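N-isopropylammelide isopropylaminohydrolase (Burkholderia multivorans ATCC 17616, PDB 6NBO) is a zinc-containing member of the amidohydrolase family, whose catalytic domain is a TIM barrel accompanied by a smaller beta domain. Local coordinates at residues N16-T19 against D23-D26; L12-V17 against A365-V370. All blocks are in the same frame, centred on the assembly; numbering follows the deposited sequence.

In the fold
Both contacts lie in the small beta domain, more than 20 Å from the centre of the chain, and both start from strand 11-17, sharing Val17. Contact 1 is local and partly buried: it joins strand 11-17 to strand 25-30 at the loop end of their hairpin, chiefly through backbone hydrogen bonds and one carboxylate bond. Contact 2 is long-range and fully buried; without any hydrogen bond, four aliphatic side chains pack strand 11-17 against strand 367-370, which pairs instead with strand 56-66. The two centres are about 9 Å apart. Edge-on pairing within a sheet thus gives way to face-to-face packing between layers.

Contact 1. Residues N16-T19 against D23-D26; sequences NVRT and DALD
Val17 and Leu25 form an antiparallel hydrogen-bonded pair: Val17 N gives a nearly straight bond to Leu25 O (2.9 Å, 172° at the hydrogen), and Leu25 N returns one to Val17 O at 2.7 Å. Just before this pair, Asn16 also faces Leu25, with positive phi, and the result is a G1 beta bulge. At the bulge, Asn16 N is met by the side chain of Asp26, whose path shows how it is gripped. From CB, which packs on strand 11-17, CG leaves anti to the carbonyl carbon (chi1 -52°) and carries the carboxylate back toward Asn16. OD1 accepts the bond from Asn16 N at 2.9 Å, on its anti side and 20° out of the carboxylate plane, while OD2 takes a second bond from Leu41 N. With a bond at each oxygen, the carboxylate has little freedom to rotate. On the face shared by Val17 and Leu25, Val17 CG2 lies 4.1 Å from Leu25 CD1, a loose apolar touch. Ala24 lies alongside Val17 and Arg18, its CA making a CA-H...O contact with Val17 O and its CB 3.8 Å from Arg18 CG. Beyond that methylene, the guanidinium of Arg18 bonds to the carbonyl oxygens of Gly54, Ala372 and Met373. The contact lies at the loop end of the hairpin of strands 11-17 and 25-30, where the backbone of Arg18 bonds to Ala55 and Ala57 and Val17 rests on Ala57, at the start of strand 56-66.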
loop_
_atom_site.group_PDB
_atom_site.type_symbol
_atom_site.label_atom_id
_atom_site.label_comp_id
_atom_site.label_asym_id
_atom_site.label_seq_id
_atom_site.Cartn_x
_atom_site.Cartn_y
_atom_site.Cartn_z
ATOM N N ASN A 16 -21.587 18.534 8.337
ATOM C CA ASN A 16 -22.692 17.613 8.069
ATOM C C ASN A 16 -22.225 16.384 7.277
ATOM O O ASN A 16 -22.694 16.108 6.169
ATOM C CB ASN A 16 -23.823 18.350 7.340
ATOM C CG ASN A 16 -25.042 17.485 7.114
ATOM O OD1 ASN A 16 -25.268 16.511 7.831
ATOM N ND2 ASN A 16 -25.835 17.835 6.108
ATOM N N VAL A 17 -21.279 15.651 7.864
ATOM C CA VAL A 17 -20.800 14.389 7.305
ATOM C C VAL A 17 -20.964 13.293 8.348
ATOM O O VAL A 17 -21.190 13.550 9.527
ATOM C CB VAL A 17 -19.342 14.463 6.835
ATOM C CG1 VAL A 17 -19.207 15.434 5.663
ATOM C CG2 VAL A 17 -18.431 14.855 7.999
ATOM N N ARG A 18 -20.841 12.053 7.893
ATOM C CA ARG A 18 -20.995 10.881 8.741
ATOM C C ARG A 18 -19.739 10.032 8.621
ATOM O O ARG A 18 -19.253 9.787 7.512
ATOM C CB ARG A 18 -22.223 10.069 8.342
ATOM C CG ARG A 18 -23.570 10.739 8.655
ATOM C CD ARG A 18 -24.712 9.973 7.989
ATOM N NE ARG A 18 -24.518 9.902 6.543
ATOM C CZ ARG A 18 -24.496 8.777 5.840
ATOM N NH1 ARG A 18 -24.681 7.609 6.444
ATOM N NH2 ARG A 18 -24.303 8.820 4.526
ATOM N N THR A 19 -19.201 9.595 9.748
ATOM C CA THR A 19 -18.061 8.692 9.683
ATOM C C THR A 19 -18.486 7.231 9.592
ATOM O O THR A 19 -17.627 6.353 9.470
ATOM C CB THR A 19 -17.151 8.904 10.889
ATOM O OG1 THR A 19 -17.893 8.647 12.084
ATOM C CG2 THR A 19 -16.628 10.339 10.910
ATOM N N ASP A 23 -24.025 9.306 14.487
ATOM C CA ASP A 23 -24.681 10.539 14.078
ATOM C C ASP A 23 -23.724 11.410 13.263
ATOM O O ASP A 23 -22.502 11.283 13.342
ATOM C CB ASP A 23 -25.190 11.300 15.300
ATOM C CG ASP A 23 -26.166 10.483 16.123
ATOM O OD1 ASP A 23 -26.896 9.658 15.530
ATOM O OD2 ASP A 23 -26.198 10.664 17.360
ATOM N N ALA A 24 -24.301 12.292 12.452
ATOM C CA ALA A 24 -23.493 13.174 11.629
ATOM C C ALA A 24 -22.722 14.156 12.505
ATOM O O ALA A 24 -23.104 14.448 13.639
ATOM C CB ALA A 24 -24.367 13.937 10.635
ATOM N N LEU A 25 -21.617 14.664 11.969
ATOM C CA LEU A 25 -20.838 15.665 12.691
ATOM C C LEU A 25 -20.170 16.598 11.690
ATOM O O LEU A 25 -20.289 16.425 10.473
ATOM C CB LEU A 25 -19.807 14.999 13.613
ATOM C CG LEU A 25 -18.923 13.870 13.073
ATOM C CD1 LEU A 25 -17.885 14.337 12.056
ATOM C CD2 LEU A 25 -18.245 13.156 14.235
ATOM N N ASP A 26 -19.468 17.600 12.217
ATOM C CA ASP A 26 -18.615 18.469 11.422
ATOM C C ASP A 26 -17.159 18.137 11.701
ATOM O O ASP A 26 -16.806 17.618 12.763
ATOM C CB ASP A 26 -18.847 19.955 11.729
ATOM C CG ASP A 26 -20.301 20.365 11.645
ATOM O OD1 ASP A 26 -21.087 19.757 10.888
ATOM O OD2 ASP A 26 -20.650 21.317 12.357
#

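Contact 2. Residues L12-V17 against A365-V370; sequences LLIRNV and ADVVLV
A wholly apolar contact brings Ile14 and Val17 against Val367 and Leu369, with CA atoms 8.0 Å apart for Val17 and Leu369 and 9.4 Å apart for Ile14 and Val367. No hydrogen bond crosses it, and the spacing is that of two layers meeting through their side chains. One kind of packing is end-on: Ile14 and Val367 reach toward each other tip to tip, Ile14 CD1 coming within 4.1 Å of Val367 CG1. The extended outer arm of Ile14 (chi2 172°) carries CD1 across the gap to that methyl. The other kind is lateral and centres on the forked end of Leu369. Its CD1 passes the branch methyl CG2 of Ile14 at 4.2 Å, the two side chains sliding by in opposite directions, and touches Val17 CG1 at the same distance. Its CD2 comes nearer to Val17 CG1, at 3.8 Å, where the two side chains cross at about a right angle. Leu369 thus bears on both Ile14 and Val17, across the corner that the chain turns at Asn16. All four side chains are buried. Ala57 of strand 56-66 touches Val367 and Leu369, and Ile29 of strand 25-30 packs on Ile14. The contact thus lies between the sheet that holds strands 11-17 and 25-30 and the neighbouring strands 56-66 and 367-370.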
loop_
_atom_site.group_PDB
_atom_site.type_symbol
_atom_site.label_atom_id
_atom_site.label_comp_id
_atom_site.label_asym_id
_atom_site.label_seq_id
_atom_site.Cartn_x
_atom_site.Cartn_y
_atom_site.Cartn_z
ATOM N N LEU A 12 -10.646 25.082 7.413
ATOM C CA LEU A 12 -11.705 24.497 6.598
ATOM C C LEU A 12 -12.670 23.758 7.511
ATOM O O LEU A 12 -12.263 22.863 8.256
ATOM C CB LEU A 12 -11.138 23.538 5.549
ATOM C CG LEU A 12 -12.172 22.808 4.688
ATOM C CD1 LEU A 12 -12.961 23.783 3.835
ATOM C CD2 LEU A 12 -11.458 21.773 3.820
ATOM N N LEU A 13 -13.940 24.141 7.464
ATOM C CA LEU A 13 -14.989 23.478 8.228
ATOM C C LEU A 13 -15.829 22.671 7.247
ATOM O O LEU A 13 -16.530 23.244 6.407
ATOM C CB LEU A 13 -15.848 24.488 8.992
ATOM C CG LEU A 13 -17.014 23.891 9.793
ATOM C CD1 LEU A 13 -16.509 22.867 10.803
ATOM C CD2 LEU A 13 -17.799 24.987 10.489
ATOM N N ILE A 14 -15.750 21.351 7.356
ATOM C CA ILE A 14 -16.584 20.445 6.573
ATOM C C ILE A 14 -17.799 20.104 7.426
ATOM O O ILE A 14 -17.682 19.399 8.432
ATOM C CB ILE A 14 -15.820 19.177 6.181
ATOM C CG1 ILE A 14 -14.520 19.533 5.436
ATOM C CG2 ILE A 14 -16.731 18.245 5.364
ATOM C CD1 ILE A 14 -13.610 18.299 5.178
ATOM N N ARG A 15 -18.963 20.609 7.036
ATOM C CA ARG A 15 -20.167 20.422 7.823
ATOM C C ARG A 15 -20.941 19.192 7.371
ATOM O O ARG A 15 -20.982 18.867 6.184
ATOM C CB ARG A 15 -21.074 21.640 7.716
ATOM C CG ARG A 15 -20.651 22.801 8.599
ATOM C CD ARG A 15 -21.643 23.927 8.459
ATOM N NE ARG A 15 -21.284 25.058 9.302
ATOM C CZ ARG A 15 -21.531 26.323 8.981
ATOM N NH1 ARG A 15 -22.132 26.609 7.830
ATOM N NH2 ARG A 15 -21.174 27.298 9.805
ATOM N N ASN A 16 -21.587 18.534 8.337
ATOM C CA ASN A 16 -22.692 17.613 8.069
ATOM C C ASN A 16 -22.225 16.384 7.277
ATOM O O ASN A 16 -22.694 16.108 6.169
ATOM C CB ASN A 16 -23.823 18.350 7.340
ATOM C CG ASN A 16 -25.042 17.485 7.114
ATOM O OD1 ASN A 16 -25.268 16.511 7.831
ATOM N ND2 ASN A 16 -25.835 17.835 6.108
ATOM N N VAL A 17 -21.279 15.651 7.864
ATOM C CA VAL A 17 -20.800 14.389 7.305
ATOM C C VAL A 17 -20.964 13.293 8.348
ATOM O O VAL A 17 -21.190 13.550 9.527
ATOM C CB VAL A 17 -19.342 14.463 6.835
ATOM C CG1 VAL A 17 -19.207 15.434 5.663
ATOM C CG2 VAL A 17 -18.431 14.855 7.999
ATOM N N ALA A 365 -5.044 15.981 8.066
ATOM C CA ALA A 365 -6.372 16.278 7.533
ATOM C C ALA A 365 -6.507 15.738 6.106
ATOM O O ALA A 365 -6.543 16.479 5.120
ATOM C CB ALA A 365 -6.631 17.777 7.593
ATOM N N ASP A 366 -6.587 14.407 6.014
ATOM C CA ASP A 366 -6.941 13.702 4.783
ATOM C C ASP A 366 -8.385 13.235 4.917
ATOM O O ASP A 366 -8.697 12.425 5.795
ATOM C CB ASP A 366 -6.023 12.503 4.527
ATOM C CG ASP A 366 -4.553 12.895 4.322
ATOM O OD1 ASP A 366 -4.238 14.105 4.277
ATOM O OD2 ASP A 366 -3.707 11.981 4.201
ATOM N N VAL A 367 -9.265 13.752 4.068
ATOM C CA VAL A 367 -10.693 13.489 4.188
ATOM C C VAL A 367 -11.252 13.227 2.797
ATOM O O VAL A 367 -10.986 13.985 1.859
ATOM C CB VAL A 367 -11.460 14.646 4.862
ATOM C CG1 VAL A 367 -12.921 14.268 5.039
ATOM C CG2 VAL A 367 -10.846 15.006 6.216
ATOM N N VAL A 368 -12.031 12.156 2.673
ATOM C CA VAL A 368 -12.618 11.727 1.408
ATOM C C VAL A 368 -14.116 11.608 1.633
ATOM O O VAL A 368 -14.550 10.849 2.506
ATOM C CB VAL A 368 -12.012 10.391 0.940
ATOM C CG1 VAL A 368 -12.636 9.912 -0.388
ATOM C CG2 VAL A 368 -10.502 10.522 0.819
ATOM N N LEU A 369 -14.910 12.376 0.879
ATOM C CA LEU A 369 -16.362 12.332 1.009
ATOM C C LEU A 369 -16.945 11.478 -0.106
ATOM O O LEU A 369 -16.565 11.644 -1.270
ATOM C CB LEU A 369 -16.977 13.734 0.948
ATOM C CG LEU A 369 -16.495 14.747 1.985
ATOM C CD1 LEU A 369 -17.386 15.990 1.927
ATOM C CD2 LEU A 369 -16.482 14.126 3.378
ATOM N N VAL A 370 -17.878 10.582 0.246
ATOM C CA VAL A 370 -18.593 9.761 -0.736
ATOM C C VAL A 370 -20.074 9.717 -0.393
ATOM O O VAL A 370 -20.451 9.680 0.785
ATOM C CB VAL A 370 -18.030 8.319 -0.825
ATOM C CG1 VAL A 370 -16.655 8.340 -1.426
ATOM C CG2 VAL A 370 -18.031 7.632 0.537
#